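Local structure of peptidase, M20/M25/M40 family (Staphylococcus aureus, 4EWT) at residues I6-S11 with A116-E121; I17-Y22 with M112-E117; L73-D78 with E378-V383. The protein is a putative metal-dependent amidohydrolase of the M20/M25/M40 peptidase family, probably hydrolysing amide bonds with the help of two bound manganese ions. All coordinates share one frame; numbering follows the deposited sequence.

Interaction 1 of 3, residues I6-S11 with A116-E121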
ATOM      1  N   ILE A   6     -51.365  25.532  21.002  1.00 48.38           N
ATOM      2  CA  ILE A   6     -51.568  24.281  20.266  1.00 49.24           C
ATOM      3  C   ILE A   6     -52.775  24.352  19.330  1.00 49.81           C
ATOM      4  O   ILE A   6     -52.665  24.011  18.146  1.00 48.91           O
ATOM      5  CB  ILE A   6     -51.674  23.045  21.216  1.00 52.15           C
ATOM      6  CG1 ILE A   6     -50.467  22.964  22.168  1.00 51.80           C
ATOM      7  CG2 ILE A   6     -51.859  21.747  20.423  1.00 53.01           C
ATOM      8  CD1 ILE A   6     -49.080  22.907  21.493  1.00 48.99           C
ATOM      9  N   GLU A   7     -53.915  24.831  19.825  1.00 51.31           N
ATOM     10  CA  GLU A   7     -55.090  24.884  18.972  1.00 52.25           C
ATOM     11  C   GLU A   7     -55.014  25.933  17.887  1.00 49.60           C
ATOM     12  O   GLU A   7     -55.531  25.744  16.821  1.00 49.75           O
ATOM     13  CB  GLU A   7     -56.411  24.953  19.747  1.00 55.08           C
ATOM     14  CG  GLU A   7     -56.288  25.052  21.209  1.00 58.44           C
ATOM     15  CD  GLU A   7     -57.253  24.144  21.955  1.00 64.75           C
ATOM     16  OE1 GLU A   7     -56.780  23.144  22.519  1.00 67.28           O
ATOM     17  OE2 GLU A   7     -58.477  24.422  21.992  1.00 66.29           O
ATOM     18  N   THR A   8     -54.355  27.034  18.154  1.00 47.39           N
ATOM     19  CA  THR A   8     -54.098  28.001  17.082  1.00 45.45           C
ATOM     20  C   THR A   8     -53.240  27.378  15.984  1.00 44.27           C
ATOM     21  O   THR A   8     -53.507  27.569  14.798  1.00 43.87           O
ATOM     22  CB  THR A   8     -53.386  29.274  17.574  1.00 43.81           C
ATOM     23  OG1 THR A   8     -54.044  29.778  18.738  1.00 46.50           O
ATOM     24  CG2 THR A   8     -53.407  30.344  16.497  1.00 41.94           C
ATOM     25  N   LEU A   9     -52.207  26.638  16.385  1.00 43.98           N
ATOM     26  CA  LEU A   9     -51.320  25.994  15.425  1.00 43.29           C
ATOM     27  C   LEU A   9     -52.038  24.894  14.653  1.00 45.24           C
ATOM     28  O   LEU A   9     -51.932  24.822  13.424  1.00 45.04           O
ATOM     29  CB  LEU A   9     -50.056  25.461  16.112  1.00 42.71           C
ATOM     30  CG  LEU A   9     -49.048  26.528  16.562  1.00 41.10           C
ATOM     31  CD1 LEU A   9     -47.859  25.883  17.230  1.00 42.22           C
ATOM     32  CD2 LEU A   9     -48.579  27.403  15.399  1.00 39.61           C
ATOM     33  N   LYS A  10     -52.781  24.067  15.350  1.00 47.58           N
ATOM     34  CA  LYS A  10     -53.568  23.067  14.673  1.00 50.17           C
ATOM     35  C   LYS A  10     -54.497  23.666  13.654  1.00 50.44           C
ATOM     36  O   LYS A  10     -54.656  23.123  12.611  1.00 51.46           O
ATOM     37  CB  LYS A  10     -54.359  22.229  15.647  1.00 53.21           C
ATOM     38  CG  LYS A  10     -53.512  21.436  16.547  1.00 53.95           C
ATOM     39  CD  LYS A  10     -54.253  20.953  17.728  1.00 58.18           C
ATOM     40  CE  LYS A  10     -54.057  19.480  17.893  1.00 60.97           C
ATOM     41  NZ  LYS A  10     -54.750  18.886  19.028  1.00 64.98           N
ATOM     42  N   SER A  11     -55.095  24.800  13.964  1.00 49.85           N
ATOM     43  CA  SER A  11     -56.048  25.462  13.060  1.00 50.30           C
ATOM     44  C   SER A  11     -55.390  26.099  11.831  1.00 48.55           C
ATOM     45  O   SER A  11     -56.069  26.428  10.855  1.00 49.21           O
ATOM     46  CB  SER A  11     -56.892  26.501  13.817  1.00 50.63           C
ATOM     47  OG  SER A  11     -56.165  27.698  14.043  1.00 48.12           O
ATOM     48  N   ALA A 116     -44.322  31.993  13.707  1.00 26.36           N
ATOM     49  CA  ALA A 116     -43.950  33.370  14.019  1.00 26.84           C
ATOM     50  C   ALA A 116     -45.177  34.281  14.063  1.00 27.95           C
ATOM     51  O   ALA A 116     -45.330  35.078  14.994  1.00 28.70           O
ATOM     52  CB  ALA A 116     -42.927  33.885  13.024  1.00 26.20           C
ATOM     53  N   GLU A 117     -46.044  34.140  13.062  1.00 28.49           N
ATOM     54  CA  GLU A 117     -47.347  34.808  13.022  1.00 29.86           C
ATOM     55  C   GLU A 117     -48.126  34.536  14.303  1.00 30.10           C
ATOM     56  O   GLU A 117     -48.683  35.460  14.918  1.00 30.27           O
ATOM     57  CB  GLU A 117     -48.143  34.320  11.805  1.00 30.46           C
ATOM     58  CG  GLU A 117     -49.616  34.765  11.785  1.00 34.04           C
ATOM     59  CD  GLU A 117     -50.394  34.159  10.627  1.00 38.46           C
ATOM     60  OE1 GLU A 117     -51.494  33.619  10.858  1.00 41.80           O
ATOM     61  OE2 GLU A 117     -49.907  34.216   9.484  1.00 40.33           O
ATOM     62  N   THR A 118     -48.140  33.265  14.706  1.00 29.90           N
ATOM     63  CA  THR A 118     -48.868  32.829  15.895  1.00 31.01           C
ATOM     64  C   THR A 118     -48.279  33.410  17.180  1.00 30.97           C
ATOM     65  O   THR A 118     -49.016  33.940  18.002  1.00 32.23           O
ATOM     66  CB  THR A 118     -48.935  31.299  15.980  1.00 31.42           C
ATOM     67  OG1 THR A 118     -49.479  30.784  14.760  1.00 32.78           O
ATOM     68  CG2 THR A 118     -49.814  30.864  17.138  1.00 33.26           C
ATOM     69  N   LEU A 119     -46.959  33.334  17.344  1.00 30.02           N
ATOM     70  CA  LEU A 119     -46.303  33.921  18.517  1.00 30.35           C
ATOM     71  C   LEU A 119     -46.523  35.432  18.585  1.00 31.14           C
ATOM     72  O   LEU A 119     -46.599  35.998  19.673  1.00 31.99           O
ATOM     73  CB  LEU A 119     -44.800  33.595  18.550  1.00 29.40           C
ATOM     74  CG  LEU A 119     -44.371  32.136  18.781  1.00 29.39           C
ATOM     75  CD1 LEU A 119     -42.869  31.970  18.605  1.00 27.72           C
ATOM     76  CD2 LEU A 119     -44.808  31.629  20.168  1.00 29.94           C
ATOM     77  N   ALA A 120     -46.645  36.072  17.420  1.00 31.29           N
ATOM     78  CA  ALA A 120     -46.893  37.514  17.330  1.00 32.52           C
ATOM     79  C   ALA A 120     -48.264  37.942  17.872  1.00 34.36           C
ATOM     80  O   ALA A 120     -48.435  39.095  18.289  1.00 35.07           O
ATOM     81  CB  ALA A 120     -46.722  38.001  15.896  1.00 32.47           C
ATOM     82  N   GLU A 121     -49.229  37.028  17.856  1.00 34.86           N
ATOM     83  CA  GLU A 121     -50.556  37.328  18.385  1.00 37.22           C
ATOM     84  C   GLU A 121     -50.686  36.922  19.855  1.00 38.32           C
ATOM     85  O   GLU A 121     -51.754  37.049  20.452  1.00 39.25           O
ATOM     86  CB  GLU A 121     -51.664  36.746  17.483  1.00 37.79           C
ATOM     87  CG  GLU A 121     -51.751  35.243  17.413  1.00 39.89           C
ATOM     88  CD  GLU A 121     -52.309  34.738  16.087  1.00 43.16           C
ATOM     89  OE1 GLU A 121     -52.704  33.551  16.024  1.00 45.63           O
ATOM     90  OE2 GLU A 121     -52.338  35.506  15.098  1.00 44.33           O
TER
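Helix 2-11 and the end of helix 105-120 come together at T8 and T118, whose CA atoms are 7.2 Å apart. This is helix-to-helix packing in the alpha/beta domain that holds the mixed sheet. Small threonines suit so close an approach. Their methyls meet as the two side chains slide past each other in opposite directions, with T8 CG2 3.7 Å from T118 CG2. In both residues OG1 lies anti to the carbonyl carbon (chi1 -48° in T8, -54° in T118). That lets it bond back to a carbonyl one turn earlier, Q4 O for T8 and V114 O for T118, while CG2 is left for the interface. Threonine thus presents a methyl to its partner and settles its hydroxyl on its own helix. One residue on from T8, L9 adds an apolar branch, crossing T118 at a slant: L9 CD2 lies 3.6 Å from T118 OG1 and 4.0 Å from T118 CB, covering a hydroxyl that also accepts a hydrogen bond from K12 NZ. K12 forms salt bridges with E117 and E121 as well, so one lysine gathers the polar groups along this edge. E121, extended beyond CG, approaches T8 from the opposite direction, and E121 OE1, the oxygen that pairs with K12, comes to 3.3 Å from T8 CG2.

Interaction 2 of 3, residues I17-Y22 with M112-E117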
ATOM      1  N   ILE A  17     -48.939  23.828   5.113  1.00 44.63           N
ATOM      2  CA  ILE A  17     -48.868  22.883   4.008  1.00 46.78           C
ATOM      3  C   ILE A  17     -48.888  23.618   2.666  1.00 48.02           C
ATOM      4  O   ILE A  17     -48.034  23.375   1.808  1.00 48.32           O
ATOM      5  CB  ILE A  17     -49.985  21.821   4.130  1.00 49.22           C
ATOM      6  CG1 ILE A  17     -49.710  20.925   5.343  1.00 48.45           C
ATOM      7  CG2 ILE A  17     -50.106  20.988   2.849  1.00 52.35           C
ATOM      8  CD1 ILE A  17     -50.907  20.128   5.825  1.00 52.17           C
ATOM      9  N   GLU A  18     -49.851  24.526   2.513  1.00 49.02           N
ATOM     10  CA  GLU A  18     -49.968  25.396   1.342  1.00 50.45           C
ATOM     11  C   GLU A  18     -48.697  26.228   1.110  1.00 48.45           C
ATOM     12  O   GLU A  18     -48.259  26.404  -0.028  1.00 49.69           O
ATOM     13  CB  GLU A  18     -51.200  26.294   1.511  1.00 51.91           C
ATOM     14  CG  GLU A  18     -51.288  27.508   0.601  1.00 54.95           C
ATOM     15  CD  GLU A  18     -52.172  28.580   1.196  1.00 57.68           C
ATOM     16  OE1 GLU A  18     -53.401  28.525   0.983  1.00 61.04           O
ATOM     17  OE2 GLU A  18     -51.640  29.472   1.896  1.00 57.70           O
ATOM     18  N   ILE A  19     -48.095  26.718   2.191  1.00 45.38           N
ATOM     19  CA  ILE A  19     -46.856  27.491   2.083  1.00 43.51           C
ATOM     20  C   ILE A  19     -45.642  26.618   1.718  1.00 43.13           C
ATOM     21  O   ILE A  19     -44.805  27.037   0.913  1.00 43.33           O
ATOM     22  CB  ILE A  19     -46.593  28.348   3.352  1.00 41.47           C
ATOM     23  CG1 ILE A  19     -47.609  29.509   3.420  1.00 41.53           C
ATOM     24  CG2 ILE A  19     -45.163  28.883   3.361  1.00 38.93           C
ATOM     25  CD1 ILE A  19     -47.700  30.186   4.792  1.00 40.78           C
ATOM     26  N   ARG A  20     -45.562  25.433   2.256  1.00 42.54           N
ATOM     27  CA  ARG A  20     -44.449  24.587   1.934  1.00 42.77           C
ATOM     28  C   ARG A  20     -44.447  24.289   0.435  1.00 44.94           C
ATOM     29  O   ARG A  20     -43.458  24.402  -0.227  1.00 44.55           O
ATOM     30  CB  ARG A  20     -44.544  23.291   2.683  1.00 42.70           C
ATOM     31  CG  ARG A  20     -44.496  22.135   1.737  1.00 46.36           C
ATOM     32  CD  ARG A  20     -43.928  20.917   2.352  1.00 47.17           C
ATOM     33  NE  ARG A  20     -42.902  20.320   1.514  1.00 48.91           N
ATOM     34  CZ  ARG A  20     -42.989  19.136   0.933  1.00 50.56           C
ATOM     35  NH1 ARG A  20     -44.060  18.412   1.060  1.00 50.96           N
ATOM     36  NH2 ARG A  20     -41.997  18.695   0.197  1.00 50.42           N
ATOM     37  N   ARG A  21     -45.619  23.959  -0.060  1.00 46.92           N
ATOM     38  CA  ARG A  21     -45.818  23.569  -1.447  1.00 50.22           C
ATOM     39  C   ARG A  21     -45.467  24.679  -2.428  1.00 51.20           C
ATOM     40  O   ARG A  21     -44.808  24.427  -3.438  1.00 52.62           O
ATOM     41  CB  ARG A  21     -47.249  23.087  -1.654  1.00 52.52           C
ATOM     42  CG  ARG A  21     -47.536  21.814  -0.891  1.00 52.96           C
ATOM     43  CD  ARG A  21     -48.918  21.270  -1.161  1.00 57.61           C
ATOM     44  NE  ARG A  21     -49.144  20.071  -0.361  1.00 58.80           N
ATOM     45  CZ  ARG A  21     -50.130  19.203  -0.553  1.00 62.74           C
ATOM     46  NH1 ARG A  21     -51.001  19.377  -1.540  1.00 65.93           N
ATOM     47  NH2 ARG A  21     -50.233  18.148   0.245  1.00 63.81           N
ATOM     48  N   TYR A  22     -45.898  25.903  -2.127  1.00 50.77           N
ATOM     49  CA  TYR A  22     -45.492  27.055  -2.924  1.00 51.88           C
ATOM     50  C   TYR A  22     -43.962  27.219  -2.951  1.00 50.37           C
ATOM     51  O   TYR A  22     -43.380  27.452  -4.013  1.00 52.01           O
ATOM     52  CB  TYR A  22     -46.157  28.350  -2.438  1.00 51.45           C
ATOM     53  CG  TYR A  22     -45.676  29.547  -3.225  1.00 54.38           C
ATOM     54  CD1 TYR A  22     -46.295  29.916  -4.420  1.00 59.12           C
ATOM     55  CD2 TYR A  22     -44.561  30.279  -2.804  1.00 54.40           C
ATOM     56  CE1 TYR A  22     -45.838  31.005  -5.159  1.00 62.64           C
ATOM     57  CE2 TYR A  22     -44.092  31.362  -3.539  1.00 57.33           C
ATOM     58  CZ  TYR A  22     -44.733  31.720  -4.709  1.00 62.02           C
ATOM     59  OH  TYR A  22     -44.264  32.796  -5.428  1.00 65.87           O
ATOM     60  N   MET A 112     -42.121  27.749  10.358  1.00 27.52           N
ATOM     61  CA  MET A 112     -41.591  28.910  11.065  1.00 27.22           C
ATOM     62  C   MET A 112     -42.385  30.184  10.767  1.00 27.62           C
ATOM     63  O   MET A 112     -42.631  30.990  11.666  1.00 27.87           O
ATOM     64  CB  MET A 112     -40.111  29.124  10.730  1.00 26.51           C
ATOM     65  CG  MET A 112     -39.466  30.244  11.546  1.00 27.40           C
ATOM     66  SD  MET A 112     -39.431  29.888  13.328  1.00 30.38           S
ATOM     67  CE  MET A 112     -38.030  28.742  13.370  1.00 26.04           C
ATOM     68  N   LEU A 113     -42.779  30.373   9.508  1.00 27.76           N
ATOM     69  CA  LEU A 113     -43.585  31.544   9.157  1.00 27.98           C
ATOM     70  C   LEU A 113     -44.910  31.539   9.915  1.00 27.99           C
ATOM     71  O   LEU A 113     -45.314  32.563  10.474  1.00 28.38           O
ATOM     72  CB  LEU A 113     -43.830  31.636   7.640  1.00 29.12           C
ATOM     73  CG  LEU A 113     -42.669  31.971   6.698  1.00 28.91           C
ATOM     74  CD1 LEU A 113     -43.136  31.778   5.273  1.00 30.45           C
ATOM     75  CD2 LEU A 113     -42.118  33.390   6.892  1.00 28.37           C
ATOM     76  N   VAL A 114     -45.565  30.384   9.959  1.00 27.52           N
ATOM     77  CA  VAL A 114     -46.856  30.254  10.636  1.00 28.21           C
ATOM     78  C   VAL A 114     -46.715  30.288  12.169  1.00 28.01           C
ATOM     79  O   VAL A 114     -47.575  30.831  12.867  1.00 29.40           O
ATOM     80  CB  VAL A 114     -47.630  28.995  10.146  1.00 29.31           C
ATOM     81  CG1 VAL A 114     -48.950  28.829  10.895  1.00 28.80           C
ATOM     82  CG2 VAL A 114     -47.884  29.082   8.647  1.00 28.60           C
ATOM     83  N   LEU A 115     -45.628  29.732  12.689  1.00 27.20           N
ATOM     84  CA  LEU A 115     -45.361  29.828  14.116  1.00 26.95           C
ATOM     85  C   LEU A 115     -45.082  31.272  14.530  1.00 26.71           C
ATOM     86  O   LEU A 115     -45.537  31.713  15.582  1.00 27.32           O
ATOM     87  CB  LEU A 115     -44.195  28.933  14.515  1.00 26.49           C
ATOM     88  CG  LEU A 115     -43.685  29.081  15.959  1.00 26.17           C
ATOM     89  CD1 LEU A 115     -44.751  28.718  16.978  1.00 26.59           C
ATOM     90  CD2 LEU A 115     -42.446  28.225  16.161  1.00 24.89           C
ATOM     91  N   ALA A 116     -44.322  31.993  13.707  1.00 26.36           N
ATOM     92  CA  ALA A 116     -43.950  33.370  14.019  1.00 26.84           C
ATOM     93  C   ALA A 116     -45.177  34.281  14.063  1.00 27.95           C
ATOM     94  O   ALA A 116     -45.330  35.078  14.994  1.00 28.70           O
ATOM     95  CB  ALA A 116     -42.927  33.885  13.024  1.00 26.20           C
ATOM     96  N   GLU A 117     -46.044  34.140  13.062  1.00 28.49           N
ATOM     97  CA  GLU A 117     -47.347  34.808  13.022  1.00 29.86           C
ATOM     98  C   GLU A 117     -48.126  34.536  14.303  1.00 30.10           C
ATOM     99  O   GLU A 117     -48.683  35.460  14.918  1.00 30.27           O
ATOM    100  CB  GLU A 117     -48.143  34.320  11.805  1.00 30.46           C
ATOM    101  CG  GLU A 117     -49.616  34.765  11.785  1.00 34.04           C
ATOM    102  CD  GLU A 117     -50.394  34.159  10.627  1.00 38.46           C
ATOM    103  OE1 GLU A 117     -51.494  33.619  10.858  1.00 41.80           O
ATOM    104  OE2 GLU A 117     -49.907  34.216   9.484  1.00 40.33           O
TER
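I19 of helix 13-25 reaches toward helix 105-120 and has the largest surface buried by this contact, with L113 and V114 as its partners. This is apolar helix-helix packing in the alpha/beta domain, where helix 105-120 also lies on the sheet, its M112 touching strands 72-78 and 129-135. The CA atoms of I19 and L113 are 8.8 Å apart, which leaves room for branched side chains between the helices. Isoleucine fits because it forks at CB. Its CG2 branch meets L113 CD1 at 4.0 Å, while the longer CG1 branch carries CD1 to V114 CG2, also at 4.0 Å. One residue therefore touches two consecutive positions of the facing helix. With CG1 anti to the carbonyl carbon (chi1 -71°), CG2 faces L113 and CD1 faces V114. Leucine contributes a methyl at the end of a longer arm, and the beta-branched valine one held close to its backbone. F43 touches both I19 and L113, and Y39 lies against I19, so aromatic rings from helix 34-43 border the cluster. Only hydrocarbon groups meet across the contact, all buried, so the two segments are joined by dispersion and the exclusion of water, without the directional demands of polar bonds.

Interaction 3 of 3, residues L73-D78 with E378-V383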
ATOM      1  N   LEU A  73     -34.700  34.634  22.798  1.00 40.75           N
ATOM      2  CA  LEU A  73     -34.513  33.327  22.215  1.00 38.04           C
ATOM      3  C   LEU A  73     -34.598  33.446  20.708  1.00 35.68           C
ATOM      4  O   LEU A  73     -35.580  33.971  20.173  1.00 34.32           O
ATOM      5  CB  LEU A  73     -35.588  32.360  22.709  1.00 37.77           C
ATOM      6  CG  LEU A  73     -35.611  30.976  22.060  1.00 35.97           C
ATOM      7  CD1 LEU A  73     -34.332  30.191  22.382  1.00 35.92           C
ATOM      8  CD2 LEU A  73     -36.841  30.205  22.499  1.00 35.80           C
ATOM      9  N   ALA A  74     -33.561  32.959  20.030  1.00 34.11           N
ATOM     10  CA  ALA A  74     -33.574  32.920  18.581  1.00 31.98           C
ATOM     11  C   ALA A  74     -34.030  31.550  18.114  1.00 30.24           C
ATOM     12  O   ALA A  74     -33.628  30.523  18.668  1.00 30.20           O
ATOM     13  CB  ALA A  74     -32.215  33.266  18.012  1.00 32.01           C
ATOM     14  N   ILE A  75     -34.892  31.544  17.105  1.00 28.68           N
ATOM     15  CA  ILE A  75     -35.332  30.302  16.473  1.00 27.46           C
ATOM     16  C   ILE A  75     -35.015  30.377  14.979  1.00 26.68           C
ATOM     17  O   ILE A  75     -35.248  31.395  14.339  1.00 26.92           O
ATOM     18  CB  ILE A  75     -36.826  29.997  16.768  1.00 27.30           C
ATOM     19  CG1 ILE A  75     -37.725  31.161  16.344  1.00 26.73           C
ATOM     20  CG2 ILE A  75     -37.010  29.714  18.270  1.00 29.03           C
ATOM     21  CD1 ILE A  75     -39.203  30.895  16.539  1.00 27.14           C
ATOM     22  N   ARG A  76     -34.451  29.306  14.437  1.00 26.15           N
ATOM     23  CA  ARG A  76     -33.810  29.379  13.129  1.00 26.27           C
ATOM     24  C   ARG A  76     -34.449  28.447  12.094  1.00 26.07           C
ATOM     25  O   ARG A  76     -34.719  27.282  12.379  1.00 25.26           O
ATOM     26  CB  ARG A  76     -32.310  29.098  13.292  1.00 26.44           C
ATOM     27  CG  ARG A  76     -31.490  29.161  12.027  1.00 26.97           C
ATOM     28  CD  ARG A  76     -31.465  27.824  11.302  1.00 25.94           C
ATOM     29  NE  ARG A  76     -30.272  27.743  10.475  1.00 27.24           N
ATOM     30  CZ  ARG A  76     -29.735  26.617  10.013  1.00 25.97           C
ATOM     31  NH1 ARG A  76     -30.289  25.428  10.268  1.00 24.40           N
ATOM     32  NH2 ARG A  76     -28.630  26.697   9.297  1.00 25.72           N
ATOM     33  N   ALA A  77     -34.704  28.993  10.903  1.00 26.89           N
ATOM     34  CA  ALA A  77     -35.132  28.211   9.737  1.00 27.58           C
ATOM     35  C   ALA A  77     -34.345  28.646   8.511  1.00 28.43           C
ATOM     36  O   ALA A  77     -34.256  29.836   8.221  1.00 29.38           O
ATOM     37  CB  ALA A  77     -36.634  28.386   9.480  1.00 27.41           C
ATOM     38  N   ASP A  78     -33.780  27.683   7.789  1.00 28.89           N
ATOM     39  CA  ASP A  78     -33.059  27.971   6.540  1.00 30.61           C
ATOM     40  C   ASP A  78     -33.973  27.825   5.322  1.00 31.32           C
ATOM     41  O   ASP A  78     -35.014  27.153   5.400  1.00 31.28           O
ATOM     42  CB  ASP A  78     -31.772  27.132   6.403  1.00 30.59           C
ATOM     43  CG  ASP A  78     -31.938  25.688   6.875  1.00 31.43           C
ATOM     44  OD1 ASP A  78     -33.065  25.251   7.209  1.00 33.58           O
ATOM     45  OD2 ASP A  78     -30.920  24.975   6.906  1.00 32.92           O
ATOM     46  N   GLU A 378     -45.383  23.160  16.977  1.00 36.12           N
ATOM     47  CA  GLU A 378     -45.819  22.856  18.346  1.00 38.14           C
ATOM     48  C   GLU A 378     -44.630  22.736  19.293  1.00 37.58           C
ATOM     49  O   GLU A 378     -44.645  23.302  20.389  1.00 38.80           O
ATOM     50  CB  GLU A 378     -46.665  21.576  18.388  1.00 40.58           C
ATOM     51  CG  GLU A 378     -48.119  21.754  17.940  1.00 43.03           C
ATOM     52  CD  GLU A 378     -48.865  20.429  17.798  1.00 47.05           C
ATOM     53  OE1 GLU A 378     -48.244  19.358  17.981  1.00 48.18           O
ATOM     54  OE2 GLU A 378     -50.076  20.453  17.493  1.00 48.69           O
ATOM     55  N   ALA A 379     -43.610  22.006  18.857  1.00 36.19           N
ATOM     56  CA  ALA A 379     -42.386  21.816  19.629  1.00 35.56           C
ATOM     57  C   ALA A 379     -41.652  23.127  19.900  1.00 33.80           C
ATOM     58  O   ALA A 379     -41.367  23.453  21.048  1.00 35.16           O
ATOM     59  CB  ALA A 379     -41.470  20.839  18.919  1.00 34.48           C
ATOM     60  N   VAL A 380     -41.360  23.878  18.841  1.00 31.47           N
ATOM     61  CA  VAL A 380     -40.633  25.140  18.971  1.00 29.96           C
ATOM     62  C   VAL A 380     -41.457  26.166  19.751  1.00 31.20           C
ATOM     63  O   VAL A 380     -40.945  26.812  20.671  1.00 31.96           O
ATOM     64  CB  VAL A 380     -40.160  25.677  17.583  1.00 28.36           C
ATOM     65  CG1 VAL A 380     -39.477  27.022  17.708  1.00 26.32           C
ATOM     66  CG2 VAL A 380     -39.205  24.682  16.934  1.00 26.97           C
ATOM     67  N   GLY A 381     -42.742  26.291  19.417  1.00 31.20           N
ATOM     68  CA  GLY A 381     -43.618  27.194  20.152  1.00 32.25           C
ATOM     69  C   GLY A 381     -43.674  26.913  21.645  1.00 34.19           C
ATOM     70  O   GLY A 381     -43.619  27.837  22.462  1.00 34.97           O
ATOM     71  N   THR A 382     -43.797  25.635  21.997  1.00 35.50           N
ATOM     72  CA  THR A 382     -43.814  25.203  23.394  1.00 38.28           C
ATOM     73  C   THR A 382     -42.538  25.635  24.119  1.00 38.54           C
ATOM     74  O   THR A 382     -42.583  26.136  25.245  1.00 40.26           O
ATOM     75  CB  THR A 382     -43.976  23.670  23.496  1.00 39.82           C
ATOM     76  OG1 THR A 382     -45.233  23.285  22.919  1.00 40.36           O
ATOM     77  CG2 THR A 382     -43.910  23.202  24.949  1.00 42.25           C
ATOM     78  N   VAL A 383     -41.398  25.441  23.465  1.00 36.97           N
ATOM     79  CA  VAL A 383     -40.130  25.878  24.036  1.00 37.61           C
ATOM     80  C   VAL A 383     -40.148  27.391  24.222  1.00 38.14           C
ATOM     81  O   VAL A 383     -39.817  27.887  25.293  1.00 40.19           O
ATOM     82  CB  VAL A 383     -38.933  25.420  23.190  1.00 35.52           C
ATOM     83  CG1 VAL A 383     -37.635  25.990  23.744  1.00 36.18           C
ATOM     84  CG2 VAL A 383     -38.876  23.901  23.160  1.00 35.66           C
TER
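I75 overlaps V380 with three of its carbons: CG2 lies 3.7 Å from V380 CG1, and I75 CB and CD1 each lie 4.1 Å from the same methyl. A single valine methyl thus rests against the body of the isoleucine, and the two side chains cross at a slant. I75 CG1 sits between the backbone N and the carbonyl carbon (chi1 56°), which turns CG2 and CD1 toward the same side of that methyl. L73, two residues earlier and hence on the same face of the strand, makes a looser pair with V383: its CD2 is 4.5 Å from V383 CG1. V380 and V383 are three residues apart, about one helical turn, and so present compact beta-branched groups to the same strand face. Within the helix, T382 OG1 and T382 N both bond to E378 O, reaching it from opposite faces of its carbonyl plane. Strand 72-78 runs parallel between strands 129-135 and 159-166 in the mixed sheet of the alpha/beta domain. Helix 372-386 covers it there, with V380 also touching V163 of strand 159-166 and Y111 and L115 of helix 105-120, while V383 leans on L161.

Helix 105-120 unites the set: interactions 1 and 2 share A116 and E117 on it, their centres 11 Å apart, and its residues M112 and L115 reach interaction 3. M112 SD lies 3.4 Å from I75 CD1, and L115 CD2 3.6 Å from V380 CG1. L9 CD1 is 3.7 Å from E378 N, so helix 2-11 packs on helix 372-386 as well as on helix 105-120, joining interactions 1 and 3, whose centres are 12 Å apart. Helix 105-120 begins at H105, a manganese ligand with C103 and H164. D78, ending the strand of interaction 3, touches H105 and bonds H108, so this strand end lies beside the metal centre.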